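Local structure of EreC (Klebsiella pneumoniae, 6XCQ) at residues Gly221-Arg224 with Leu225-Leu229; Arg251-Ser254 with Ile255-Thr258; Trp138-Ser141 with Tyr142-Ser146; Gly116-Leu120 with Glu121-Asp125; Met379-Tyr382 with Ile383-Ala386. The protein probably hydrolyses the macrolactone ester of erythromycin, which opens the ring and gives resistance to macrolide antibiotics. The protein carries 1 engineered substitution. All coordinates share one frame; numbering follows the deposited sequence. Where two conformers were deposited one is given.

Overall arrangement
All five contacts are local, between residues three to five apart. Contacts 1 and 2 lie on packed helices, 212-231 and 244-267, and touch: K226 of contact 1 forms a salt bridge with E253 of contact 2, and V222 packs on I255 and E256. Contact 2 is buried, its serine hydrogen-bonded to helix 164-177; contacts 1, 3 and 5 are partly buried, and contact 4 is on the surface. Contacts 3 and 4 meet where K140 packs on H118; contact 3 is a helix with aromatic packing, contact 4 a loop held by turn hydrogen bonds and an E119-R122 salt bridge. Contact 5 is a short helix on strands, with a side-chain hydrogen bond from Q381 to D385.

Contact 1 of 5, residues Gly221-Arg224 with Leu225-Leu229; sequences GVTR and LKLRL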
loop_
_atom_site.group_PDB
_atom_site.type_symbol
_atom_site.label_atom_id
_atom_site.label_comp_id
_atom_site.label_asym_id
_atom_site.label_seq_id
_atom_site.Cartn_x
_atom_site.Cartn_y
_atom_site.Cartn_z
ATOM N N GLY A 221 11.232 1.661 25.058
ATOM C CA GLY A 221 11.827 0.338 24.968
ATOM C C GLY A 221 12.244 -0.008 23.553
ATOM O O GLY A 221 13.305 -0.597 23.333
ATOM N N VAL A 222 11.425 0.381 22.568
ATOM C CA VAL A 222 11.762 0.104 21.178
ATOM C C VAL A 222 12.957 0.944 20.743
ATOM O O VAL A 222 13.857 0.450 20.055
ATOM C CB VAL A 222 10.529 0.318 20.276
ATOM C CG1 VAL A 222 10.922 0.369 18.830
ATOM C CG2 VAL A 222 9.537 -0.829 20.481
ATOM N N THR A 223 13.010 2.213 21.162
ATOM C CA THR A 223 14.167 3.041 20.830
ATOM C C THR A 223 15.459 2.452 21.410
ATOM O O THR A 223 16.488 2.396 20.727
ATOM C CB THR A 223 13.932 4.474 21.324
ATOM O OG1 THR A 223 12.869 5.077 20.554
ATOM C CG2 THR A 223 15.164 5.311 21.168
ATOM N N ARG A 224 15.421 2.002 22.667
ATOM C CA ARG A 224 16.600 1.372 23.258
ATOM C C ARG A 224 17.065 0.194 22.413
ATOM O O ARG A 224 18.258 0.059 22.114
ATOM C CB ARG A 224 16.298 0.919 24.690
ATOM C CG ARG A 224 17.527 0.435 25.481
ATOM C CD ARG A 224 17.676 -1.090 25.465
ATOM N NE ARG A 224 18.450 -1.589 26.597
ATOM C CZ ARG A 224 19.769 -1.755 26.597
ATOM N NH1 ARG A 224 20.492 -1.444 25.522
ATOM N NH2 ARG A 224 20.369 -2.220 27.687
ATOM N N LEU A 225 16.126 -0.658 21.999
ATOM C CA LEU A 225 16.478 -1.822 21.192
ATOM C C LEU A 225 17.059 -1.416 19.850
ATOM O O LEU A 225 18.007 -2.041 19.367
ATOM C CB LEU A 225 15.245 -2.693 20.960
ATOM C CG LEU A 225 15.119 -3.887 21.892
ATOM C CD1 LEU A 225 13.704 -4.417 21.843
ATOM C CD2 LEU A 225 16.131 -4.965 21.528
ATOM N N LYS A 226 16.462 -0.403 19.218
ATOM C CA LYS A 226 16.900 0.043 17.901
ATOM C C LYS A 226 18.342 0.523 17.924
ATOM O O LYS A 226 19.116 0.252 16.997
ATOM C CB LYS A 226 16.005 1.180 17.435
ATOM C CG LYS A 226 16.297 1.680 16.039
ATOM C CD LYS A 226 15.447 2.903 15.749
ATOM C CE LYS A 226 16.210 3.931 14.939
ATOM N NZ LYS A 226 16.090 3.662 13.487
ATOM N N LEU A 227 18.699 1.290 18.951
ATOM C CA LEU A 227 20.049 1.842 19.035
ATOM C C LEU A 227 21.069 0.776 19.434
ATOM O O LEU A 227 22.220 0.816 18.984
ATOM C CB LEU A 227 20.065 3.008 20.026
ATOM C CG LEU A 227 19.751 4.429 19.524
ATOM C CD1 LEU A 227 18.626 4.455 18.531
ATOM C CD2 LEU A 227 19.437 5.351 20.695
ATOM N N ARG A 228 20.675 -0.184 20.265
ATOM C CA ARG A 228 21.597 -1.265 20.595
ATOM C C ARG A 228 21.915 -2.098 19.358
ATOM O O ARG A 228 23.084 -2.393 19.079
ATOM C CB ARG A 228 21.030 -2.145 21.708
ATOM C CG ARG A 228 21.953 -3.337 22.012
ATOM C CD ARG A 228 21.410 -4.262 23.101
ATOM N NE ARG A 228 22.185 -5.502 23.209
ATOM C CZ ARG A 228 23.314 -5.636 23.910
ATOM N NH1 ARG A 228 23.841 -4.598 24.557
ATOM N NH2 ARG A 228 23.940 -6.808 23.940
ATOM N N LEU A 229 20.890 -2.447 18.573
ATOM C CA LEU A 229 21.124 -3.306 17.415
ATOM C C LEU A 229 22.006 -2.618 16.390
ATOM O O LEU A 229 22.907 -3.240 15.818
ATOM C CB LEU A 229 19.798 -3.713 16.767
ATOM C CG LEU A 229 19.170 -5.027 17.239
ATOM C CD1 LEU A 229 19.754 -6.214 16.502
ATOM C CD2 LEU A 229 19.344 -5.202 18.734
#
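R224 and R228 stand one helical turn apart with their side chains alongside each other, pointing the same way. The meeting is loose and holds for one of two conformers of R224: in it, guanidinium NH1 of R224 comes to 3.8 Å from the CD methylene of R228, and the two guanidinium planes are almost perpendicular. R224 bends at chi2 (-97°), whereas R228 runs extended from CG to NE, and R228 NE forms a salt bridge with D178. Long, flexible arginines suit this more open side of the helix.

The backbone carries the regular i to i+4 bonds of the alpha-helix 212-231: L225 N gives to G221 O at 3.1 Å, K226 N to V222 O at 2.9 Å, and R228 N to R224 O at 3.1 Å.

Looser van der Waals contacts follow the same spacing. CD1 of L227 rests by the carbonyl O of T223 (3.7 Å), while CG2 of T223 approaches L227 CD2 at 4.3 Å. V222 and L225 are apolar, which suits the buried side, and rest on L188 of helix 182-191. K226 extends instead to E253 of helix 244-267, with which it forms a salt bridge.

Contact 2 of 5, residues Arg251-Ser254 with Ile255-Thr258; sequences RIES and IEYT
E253 and E256 lie side by side, one turn apart, with their carboxylates at right angles and OE2 to OE2 only 3.5 Å apart. A water bridges the two like charges, donating to OE2 of E253 at 2.8 Å and to OE2 of E256 at 2.6 Å, while OE1 of E253 is paired with K226 in a salt bridge. Water and lysine together probably offset much of the repulsion. The bend of E253 at chi2 (-60°) turns its carboxylate forward along the helix, toward E256 and Y257, where OE2 also passes 3.8 Å from CE1 of Y257.

The remaining polar groups find partners on the backbone or on helix 164-177. S254 O accepts twice from T258: the hydroxyl OG1 reaches it at 2.8 Å and the amide N at 2.9 Å, from opposite faces of the carbonyl plane. A threonine hydroxyl placed beside its own backbone N (chi1 -67°) is short enough to turn back onto the preceding turn, which suits a buried site. The OG of S254 bonds to D166, and R251 NH1, in one of its two conformers, to Q169. I255 N gives to R251 O at 2.9 Å and Y257 N to E253 O at 3.1 Å in the usual helical pattern.

Branched I252 and I255 fill the interface between helix 244-267 and helix 164-177 and also meet helix 212-231, while Y257 packs against helix 279-295.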
loop_
_atom_site.group_PDB
_atom_site.type_symbol
_atom_site.label_atom_id
_atom_site.label_comp_id
_atom_site.label_asym_id
_atom_site.label_seq_id
_atom_site.Cartn_x
_atom_site.Cartn_y
_atom_site.Cartn_z
ATOM N N ARG A 251 12.376 -5.664 11.708
ATOM C CA ARG A 251 11.274 -5.855 12.646
ATOM C C ARG A 251 11.164 -4.670 13.595
ATOM O O ARG A 251 10.078 -4.101 13.777
ATOM C CB ARG A 251 11.451 -7.156 13.431
ATOM C CG ARG A 251 11.434 -8.439 12.602
ATOM C CD ARG A 251 10.090 -8.682 11.898
ATOM N NE ARG A 251 10.077 -8.077 10.569
ATOM C CZ ARG A 251 10.756 -8.538 9.521
ATOM N NH1 ARG A 251 11.507 -9.626 9.624
ATOM N NH2 ARG A 251 10.684 -7.907 8.362
ATOM N N ILE A 252 12.289 -4.273 14.198
ATOM C CA ILE A 252 12.295 -3.135 15.117
ATOM C C ILE A 252 11.774 -1.884 14.425
ATOM O O ILE A 252 10.978 -1.134 14.998
ATOM C CB ILE A 252 13.709 -2.899 15.684
ATOM C CG1 ILE A 252 14.137 -4.057 16.587
ATOM C CG2 ILE A 252 13.758 -1.585 16.458
ATOM C CD1 ILE A 252 15.657 -4.182 16.741
ATOM N N GLU A 253 12.225 -1.626 13.192
ATOM C CA GLU A 253 11.705 -0.463 12.459
ATOM C C GLU A 253 10.188 -0.545 12.314
ATOM O O GLU A 253 9.472 0.438 12.535
ATOM C CB GLU A 253 12.346 -0.352 11.077
ATOM C CG GLU A 253 13.796 0.143 11.061
ATOM C CD GLU A 253 13.962 1.526 11.668
ATOM O OE1 GLU A 253 14.717 1.654 12.660
ATOM O OE2 GLU A 253 13.329 2.478 11.168
ATOM N N SER A 254 9.689 -1.714 11.917
ATOM C CA SER A 254 8.254 -1.913 11.778
ATOM C C SER A 254 7.526 -1.629 13.090
ATOM O O SER A 254 6.507 -0.932 13.100
ATOM C CB SER A 254 7.973 -3.337 11.300
ATOM O OG SER A 254 6.566 -3.528 11.176
ATOM N N ILE A 255 8.038 -2.156 14.210
ATOM C CA ILE A 255 7.384 -1.927 15.504
ATOM C C ILE A 255 7.427 -0.453 15.889
ATOM O O ILE A 255 6.424 0.113 16.355
ATOM C CB ILE A 255 8.020 -2.801 16.599
ATOM C CG1 ILE A 255 7.762 -4.282 16.327
ATOM C CG2 ILE A 255 7.482 -2.412 17.957
ATOM C CD1 ILE A 255 8.909 -5.235 16.886
ATOM N N GLU A 256 8.581 0.195 15.707
ATOM C CA GLU A 256 8.707 1.607 16.064
ATOM C C GLU A 256 7.667 2.455 15.337
ATOM O O GLU A 256 7.007 3.305 15.942
ATOM C CB GLU A 256 10.109 2.107 15.741
ATOM C CG GLU A 256 10.327 3.598 15.966
ATOM C CD GLU A 256 11.623 4.085 15.309
ATOM O OE1 GLU A 256 12.380 4.865 15.931
ATOM O OE2 GLU A 256 11.884 3.683 14.152
ATOM N N TYR A 257 7.520 2.248 14.031
ATOM C CA TYR A 257 6.551 3.045 13.280
ATOM C C TYR A 257 5.123 2.600 13.563
ATOM O O TYR A 257 4.186 3.400 13.421
ATOM C CB TYR A 257 6.869 2.978 11.788
ATOM C CG TYR A 257 7.926 3.983 11.340
ATOM C CD1 TYR A 257 9.287 3.765 11.576
ATOM C CD2 TYR A 257 7.556 5.152 10.690
ATOM C CE1 TYR A 257 10.257 4.698 11.164
ATOM C CE2 TYR A 257 8.497 6.075 10.272
ATOM C CZ TYR A 257 9.842 5.853 10.511
ATOM O OH TYR A 257 10.739 6.797 10.098
ATOM N N THR A 258 4.927 1.345 13.977
ATOM C CA THR A 258 3.577 0.922 14.354
ATOM C C THR A 258 3.094 1.660 15.597
ATOM O O THR A 258 1.970 2.175 15.631
ATOM C CB THR A 258 3.529 -0.588 14.572
ATOM O OG1 THR A 258 3.753 -1.234 13.323
ATOM C CG2 THR A 258 2.167 -0.997 15.076
HETATM O O HOH W 1 13.924 4.713 12.819
#

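Contact 3 of 5, residues Trp138-Ser141 with Tyr142-Ser146; sequences WIKS and YLRES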
loop_
_atom_site.group_PDB
_atom_site.type_symbol
_atom_site.label_atom_id
_atom_site.label_comp_id
_atom_site.label_asym_id
_atom_site.label_seq_id
_atom_site.Cartn_x
_atom_site.Cartn_y
_atom_site.Cartn_z
ATOM N N TRP A 138 -6.347 -13.809 -8.700
ATOM C CA TRP A 138 -5.970 -13.765 -10.107
ATOM C C TRP A 138 -4.470 -14.000 -10.291
ATOM O O TRP A 138 -4.056 -14.790 -11.146
ATOM C CB TRP A 138 -6.392 -12.428 -10.729
ATOM C CG TRP A 138 -5.847 -12.302 -12.102
ATOM C CD1 TRP A 138 -6.377 -12.826 -13.248
ATOM C CD2 TRP A 138 -4.640 -11.644 -12.481
ATOM N NE1 TRP A 138 -5.572 -12.523 -14.323
ATOM C CE2 TRP A 138 -4.502 -11.794 -13.878
ATOM C CE3 TRP A 138 -3.659 -10.940 -11.778
ATOM C CZ2 TRP A 138 -3.425 -11.274 -14.574
ATOM C CZ3 TRP A 138 -2.603 -10.416 -12.473
ATOM C CH2 TRP A 138 -2.489 -10.584 -13.859
ATOM N N ILE A 139 -3.640 -13.330 -9.484
ATOM C CA ILE A 139 -2.186 -13.458 -9.609
ATOM C C ILE A 139 -1.763 -14.923 -9.525
ATOM O O ILE A 139 -0.946 -15.403 -10.323
ATOM C CB ILE A 139 -1.477 -12.624 -8.527
ATOM C CG1 ILE A 139 -1.392 -11.149 -8.918
ATOM C CG2 ILE A 139 -0.074 -13.166 -8.258
ATOM C CD1 ILE A 139 -0.824 -10.280 -7.795
ATOM N N LYS A 140 -2.311 -15.651 -8.553
ATOM C CA LYS A 140 -1.926 -17.050 -8.381
ATOM C C LYS A 140 -2.236 -17.862 -9.636
ATOM O O LYS A 140 -1.396 -18.633 -10.107
ATOM C CB LYS A 140 -2.627 -17.641 -7.157
ATOM C CG LYS A 140 -2.336 -19.121 -6.908
ATOM C CD LYS A 140 -2.965 -19.606 -5.603
ATOM C CE LYS A 140 -2.556 -21.080 -5.271
ATOM N NZ LYS A 140 -3.091 -21.477 -3.926
ATOM N N SER A 141 -3.434 -17.691 -10.204
ATOM C CA SER A 141 -3.760 -18.389 -11.445
ATOM C C SER A 141 -2.830 -17.961 -12.564
ATOM O O SER A 141 -2.231 -18.801 -13.253
ATOM C CB SER A 141 -5.216 -18.130 -11.837
ATOM O OG SER A 141 -6.089 -18.382 -10.750
ATOM N N TYR A 142 -2.701 -16.649 -12.755
ATOM C CA TYR A 142 -1.807 -16.097 -13.771
ATOM C C TYR A 142 -0.400 -16.690 -13.679
ATOM O O TYR A 142 0.190 -17.088 -14.691
ATOM C CB TYR A 142 -1.756 -14.576 -13.627
ATOM C CG TYR A 142 -0.726 -13.914 -14.510
ATOM C CD1 TYR A 142 -0.853 -13.933 -15.896
ATOM C CD2 TYR A 142 0.357 -13.247 -13.958
ATOM C CE1 TYR A 142 0.082 -13.321 -16.707
ATOM C CE2 TYR A 142 1.305 -12.633 -14.761
ATOM C CZ TYR A 142 1.158 -12.674 -16.133
ATOM O OH TYR A 142 2.091 -12.060 -16.925
ATOM N N LEU A 143 0.166 -16.735 -12.475
ATOM C CA LEU A 143 1.525 -17.262 -12.336
ATOM C C LEU A 143 1.579 -18.751 -12.668
ATOM O O LEU A 143 2.473 -19.197 -13.396
ATOM C CB LEU A 143 2.046 -17.000 -10.925
ATOM C CG LEU A 143 2.232 -15.512 -10.624
ATOM C CD1 LEU A 143 2.758 -15.306 -9.221
ATOM C CD2 LEU A 143 3.133 -14.849 -11.659
ATOM N N ARG A 144 0.618 -19.532 -12.170
ATOM C CA ARG A 144 0.595 -20.959 -12.479
ATOM C C ARG A 144 0.455 -21.201 -13.977
ATOM O O ARG A 144 1.236 -21.951 -14.571
ATOM C CB ARG A 144 -0.545 -21.643 -11.729
ATOM C CG ARG A 144 -0.798 -23.066 -12.206
ATOM C CD ARG A 144 -1.867 -23.779 -11.385
ATOM N NE ARG A 144 -3.192 -23.181 -11.551
ATOM C CZ ARG A 144 -3.802 -22.438 -10.632
ATOM N NH1 ARG A 144 -5.010 -21.935 -10.871
ATOM N NH2 ARG A 144 -3.211 -22.201 -9.465
ATOM N N GLU A 145 -0.542 -20.571 -14.608
ATOM C CA GLU A 145 -0.812 -20.832 -16.017
ATOM C C GLU A 145 0.292 -20.286 -16.913
ATOM O O GLU A 145 0.629 -20.898 -17.934
ATOM C CB GLU A 145 -2.185 -20.258 -16.395
ATOM C CG GLU A 145 -3.335 -21.071 -15.772
ATOM C CD GLU A 145 -4.679 -20.345 -15.747
ATOM O OE1 GLU A 145 -4.813 -19.289 -16.402
ATOM O OE2 GLU A 145 -5.604 -20.843 -15.065
ATOM N N SER A 146 0.879 -19.149 -16.551
ATOM C CA SER A 146 1.925 -18.555 -17.371
ATOM C C SER A 146 3.311 -19.106 -17.065
ATOM O O SER A 146 4.232 -18.889 -17.859
ATOM C CB SER A 146 1.936 -17.039 -17.190
ATOM O OG SER A 146 2.624 -16.691 -15.998
#
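Y142 N donates to W138 O at 2.8 Å in a nearly straight bond, and E145 N meets S141 O at 2.8 Å just as directly. L143 N to I139 O and R144 N to K140 O complete the helical run. At the end of the helix, Y142 O takes both the amide N and the OG of S146, from opposite faces of its plane; serine, with its short hydroxyl, can fold back in this way.

Beyond these bonds, the guanidinium of R144 folds over S141, with the CA of S141 over one face. Its NH1, 3.7 Å from the serine OG, merely packs there, for S141 OG is hydrogen-bonded to I137 O. K140 is directed to S113.

The packing centres on W138 and Y142. Matching chi1 values (172° and 173°) send both rings the same way, and similar chi2 values keep the planes within 10°, but the rings are slid apart, centroids 4.9 Å from each other, and barely overlap. CB of Y142 sits over the six-membered ring of W138, 3.9 Å from its centroid, as a CH-pi contact. On the opposite face of Y142, S146 OG lies 4.2 Å above the ring centre. The polar edges find partners outside: W138 NE1 hydrogen-bonds to Q43 and Y142 OH to E88. Alongside, CG2 of I139 touches CD1 of L143 at 3.7 Å.

Such i to i+4 pairing is characteristic of side chains on one face of an alpha-helix; here helix 126-146 sets its aromatic pair against helix 73-90.

Contact 4 of 5, residues Gly116-Leu120 with Glu121-Asp125; sequences GAHEL and ERFSD
E119 and R122 run side by side, with the carboxylate and guanidinium planes 85° apart. OE1 of E119 sits over one face of the guanidinium, 3.0 Å from NH2, so this salt bridge rests on charge alone and no N-H points at the oxygen. The bend of E119 at chi2 (82°) lifts its carboxylate into that position, and R122, bent at chi2 as well, turns its head back to meet it. Both charged residues suit an exposed loop, where solvent can hydrate both charges.

F123 is set differently: its ring turns an edge to the backbone, with CD1 3.2 Å from E119 O, which lies near the ring plane. The CE1 of the same ring is 4.2 Å from CB of H118.

Turn hydrogen bonds hold the backbone. R122 N gives to E119 O at 3.1 Å, and L120 O receives two donors from opposite faces of its plane, F123 N at 2.9 Å and, in one of two conformers of S124, the hydroxyl OG of that residue at 2.7 Å. The small serine can reach this oxygen, and L120 CG packs 3.7 Å from the same OG.

The loop joins helix 101-112 to helix 126-146. L120 is buried between them, on L107 and Y110 of the first and F129 of the second, F123 touches E109, and H118 packs on K140.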
loop_
_atom_site.group_PDB
_atom_site.type_symbol
_atom_site.label_atom_id
_atom_site.label_comp_id
_atom_site.label_asym_id
_atom_site.label_seq_id
_atom_site.Cartn_x
_atom_site.Cartn_y
_atom_site.Cartn_z
ATOM N N GLY A 116 -3.018 -29.169 -1.875
ATOM C CA GLY A 116 -4.057 -29.296 -0.876
ATOM C C GLY A 116 -5.038 -28.143 -0.937
ATOM O O GLY A 116 -5.026 -27.330 -1.862
ATOM N N ALA A 117 -5.912 -28.092 0.069
ATOM C CA ALA A 117 -6.885 -27.013 0.222
ATOM C C ALA A 117 -6.139 -25.742 0.595
ATOM O O ALA A 117 -5.823 -25.511 1.763
ATOM C CB ALA A 117 -7.921 -27.372 1.280
ATOM N N HIS A 118 -5.860 -24.902 -0.402
ATOM C CA HIS A 118 -4.976 -23.763 -0.202
ATOM C C HIS A 118 -5.647 -22.446 -0.555
ATOM O O HIS A 118 -5.039 -21.598 -1.219
ATOM C CB HIS A 118 -3.709 -23.948 -1.029
ATOM C CG HIS A 118 -2.812 -25.025 -0.501
ATOM N ND1 HIS A 118 -1.841 -25.632 -1.267
ATOM C CD2 HIS A 118 -2.750 -25.611 0.718
ATOM C CE1 HIS A 118 -1.212 -26.537 -0.539
ATOM N NE2 HIS A 118 -1.749 -26.549 0.668
ATOM N N GLU A 119 -6.890 -22.275 -0.107
ATOM C CA GLU A 119 -7.650 -21.063 -0.376
ATOM C C GLU A 119 -6.973 -19.850 0.255
ATOM O O GLU A 119 -6.276 -19.958 1.267
ATOM C CB GLU A 119 -9.071 -21.196 0.179
ATOM C CG GLU A 119 -9.817 -22.451 -0.265
ATOM C CD GLU A 119 -9.465 -23.690 0.561
ATOM O OE1 GLU A 119 -9.212 -23.558 1.780
ATOM O OE2 GLU A 119 -9.455 -24.801 -0.014
ATOM N N LEU A 120 -7.215 -18.676 -0.338
ATOM C CA LEU A 120 -6.584 -17.454 0.148
ATOM C C LEU A 120 -7.008 -17.125 1.575
ATOM O O LEU A 120 -6.216 -16.556 2.336
ATOM C CB LEU A 120 -6.912 -16.288 -0.788
ATOM C CG LEU A 120 -6.480 -14.890 -0.310
ATOM C CD1 LEU A 120 -4.936 -14.770 -0.208
ATOM C CD2 LEU A 120 -7.064 -13.836 -1.248
ATOM N N GLU A 121 -8.239 -17.482 1.961
ATOM C CA GLU A 121 -8.698 -17.234 3.326
ATOM C C GLU A 121 -7.755 -17.818 4.378
ATOM O O GLU A 121 -7.685 -17.305 5.495
ATOM C CB GLU A 121 -10.093 -17.819 3.536
ATOM C CG GLU A 121 -11.208 -17.068 2.858
ATOM C CD GLU A 121 -11.498 -17.605 1.480
ATOM O OE1 GLU A 121 -10.584 -18.205 0.871
ATOM O OE2 GLU A 121 -12.640 -17.427 1.006
ATOM N N ARG A 122 -7.036 -18.887 4.048
ATOM C CA ARG A 122 -6.148 -19.517 5.025
ATOM C C ARG A 122 -4.852 -18.747 5.219
ATOM O O ARG A 122 -4.155 -18.973 6.213
ATOM C CB ARG A 122 -5.812 -20.942 4.596
ATOM C CG ARG A 122 -7.009 -21.868 4.480
ATOM C CD ARG A 122 -7.183 -22.703 5.741
ATOM N NE ARG A 122 -8.511 -23.309 5.823
ATOM C CZ ARG A 122 -8.916 -24.339 5.083
ATOM N NH1 ARG A 122 -10.142 -24.817 5.233
ATOM N NH2 ARG A 122 -8.097 -24.893 4.196
ATOM N N PHE A 123 -4.510 -17.851 4.293
ATOM C CA PHE A 123 -3.212 -17.193 4.296
ATOM C C PHE A 123 -3.320 -15.693 4.502
ATOM O O PHE A 123 -2.320 -14.984 4.337
ATOM C CB PHE A 123 -2.471 -17.456 2.982
ATOM C CG PHE A 123 -2.203 -18.902 2.713
ATOM C CD1 PHE A 123 -3.175 -19.705 2.131
ATOM C CD2 PHE A 123 -0.978 -19.466 3.050
ATOM C CE1 PHE A 123 -2.925 -21.047 1.878
ATOM C CE2 PHE A 123 -0.723 -20.810 2.801
ATOM C CZ PHE A 123 -1.700 -21.600 2.217
ATOM N N SER A 124 -4.493 -15.188 4.874
ATOM C CA SER A 124 -4.711 -13.753 4.857
ATOM C C SER A 124 -5.627 -13.353 5.999
ATOM O O SER A 124 -6.484 -14.128 6.430
ATOM C CB SER A 124 -5.319 -13.315 3.523
ATOM O OG SER A 124 -6.523 -14.019 3.283
ATOM N N ASP A 125 -5.446 -12.129 6.467
ATOM C CA ASP A 125 -6.298 -11.543 7.481
ATOM C C ASP A 125 -7.439 -10.792 6.809
ATOM O O ASP A 125 -7.410 -10.553 5.600
ATOM C CB ASP A 125 -5.446 -10.650 8.382
ATOM C CG ASP A 125 -4.240 -11.398 8.947
ATOM O OD1 ASP A 125 -4.458 -12.419 9.639
ATOM O OD2 ASP A 125 -3.078 -10.990 8.680
#

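Contact 5 of 5, residues Met379-Tyr382 with Ile383-Ala386; sequences MEQY and IIDA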
loop_
_atom_site.group_PDB
_atom_site.type_symbol
_atom_site.label_atom_id
_atom_site.label_comp_id
_atom_site.label_asym_id
_atom_site.label_seq_id
_atom_site.Cartn_x
_atom_site.Cartn_y
_atom_site.Cartn_z
ATOM N N MET A 379 -9.989 16.006 -13.466
ATOM C CA MET A 379 -9.384 15.043 -14.382
ATOM C C MET A 379 -10.461 14.210 -15.070
ATOM O O MET A 379 -10.319 13.830 -16.237
ATOM C CB MET A 379 -8.404 14.144 -13.630
ATOM C CG MET A 379 -7.758 13.059 -14.498
ATOM S SD MET A 379 -6.808 13.666 -15.923
ATOM C CE MET A 379 -5.658 14.736 -15.126
ATOM N N GLU A 380 -11.543 13.916 -14.351
ATOM C CA GLU A 380 -12.651 13.163 -14.930
ATOM C C GLU A 380 -13.241 13.877 -16.138
ATOM O O GLU A 380 -13.603 13.236 -17.132
ATOM C CB GLU A 380 -13.725 12.926 -13.861
ATOM C CG GLU A 380 -13.277 11.938 -12.754
ATOM C CD GLU A 380 -12.295 12.528 -11.742
ATOM O OE1 GLU A 380 -12.252 13.771 -11.591
ATOM O OE2 GLU A 380 -11.571 11.737 -11.081
ATOM N N GLN A 381 -13.353 15.207 -16.076
ATOM C CA GLN A 381 -13.924 15.924 -17.211
ATOM C C GLN A 381 -12.985 15.886 -18.400
ATOM O O GLN A 381 -13.431 15.779 -19.556
ATOM C CB GLN A 381 -14.233 17.372 -16.841
ATOM C CG GLN A 381 -14.894 18.131 -17.992
ATOM C CD GLN A 381 -16.269 17.588 -18.309
ATOM O OE1 GLN A 381 -17.133 17.537 -17.445
ATOM N NE2 GLN A 381 -16.472 17.173 -19.552
ATOM N N TYR A 382 -11.684 15.997 -18.133
ATOM C CA TYR A 382 -10.686 15.884 -19.190
ATOM C C TYR A 382 -10.791 14.542 -19.899
ATOM O O TYR A 382 -10.730 14.476 -21.131
ATOM C CB TYR A 382 -9.298 16.059 -18.580
ATOM C CG TYR A 382 -8.138 15.987 -19.548
ATOM C CD1 TYR A 382 -7.675 17.127 -20.198
ATOM C CD2 TYR A 382 -7.480 14.784 -19.782
ATOM C CE1 TYR A 382 -6.604 17.067 -21.066
ATOM C CE2 TYR A 382 -6.408 14.714 -20.645
ATOM C CZ TYR A 382 -5.970 15.856 -21.279
ATOM O OH TYR A 382 -4.905 15.782 -22.138
ATOM N N ILE A 383 -10.929 13.458 -19.129
ATOM C CA ILE A 383 -11.155 12.133 -19.705
ATOM C C ILE A 383 -12.384 12.149 -20.599
ATOM O O ILE A 383 -12.366 11.620 -21.718
ATOM C CB ILE A 383 -11.301 11.079 -18.589
ATOM C CG1 ILE A 383 -9.989 10.910 -17.824
ATOM C CG2 ILE A 383 -11.780 9.747 -19.165
ATOM C CD1 ILE A 383 -8.854 10.432 -18.668
ATOM N N ILE A 384 -13.475 12.752 -20.116
ATOM C CA ILE A 384 -14.694 12.829 -20.924
ATOM C C ILE A 384 -14.432 13.590 -22.219
ATOM O O ILE A 384 -14.857 13.166 -23.300
ATOM C CB ILE A 384 -15.842 13.468 -20.117
ATOM C CG1 ILE A 384 -16.263 12.557 -18.962
ATOM C CG2 ILE A 384 -17.036 13.712 -21.008
ATOM C CD1 ILE A 384 -17.192 13.245 -17.966
ATOM N N ASP A 385 -13.709 14.714 -22.131
ATOM C CA ASP A 385 -13.406 15.516 -23.317
ATOM C C ASP A 385 -12.439 14.812 -24.263
ATOM O O ASP A 385 -12.507 15.009 -25.480
ATOM C CB ASP A 385 -12.813 16.867 -22.905
ATOM C CG ASP A 385 -13.777 17.713 -22.090
ATOM O OD1 ASP A 385 -14.991 17.440 -22.116
ATOM O OD2 ASP A 385 -13.316 18.657 -21.415
ATOM N N ALA A 386 -11.518 14.016 -23.729
ATOM C CA ALA A 386 -10.512 13.371 -24.563
ATOM C C ALA A 386 -11.042 12.070 -25.144
ATOM O O ALA A 386 -11.155 11.917 -26.368
ATOM C CB ALA A 386 -9.244 13.107 -23.744
#
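Q381 carries its CG opposite the backbone N (chi1 -177°) and then bends at chi2 (66°), which swings the amide along the helix toward D385. NE2 donates to OD1 of D385 at 3.0 Å with an angle of 154°; the oxygen lies close to the plane of the amide but is met from above the plane of the carboxylate. Glutamine and aspartate suit this outer side, where one offers N-H and the other takes it. CG2 of I384 lies 3.8 Å from the same NE2.

These residues belong to the short alpha-helix 379-387, whose regular bonds include D385 N to Q381 O at 2.8 Å and I383 N to M379 O at 3.0 Å.

The side facing the sheet is mostly apolar. The ring of Y382 stands loosely by A386, CE2 to CB 4.5 Å, alanine being small enough to sit beside it. I383 and M379 pack onto strand 423-427, and Y382 and I383 onto strand 392-396. E380, buried there, is satisfied by hydrogen bonds to T344 and to the backbone N of R407.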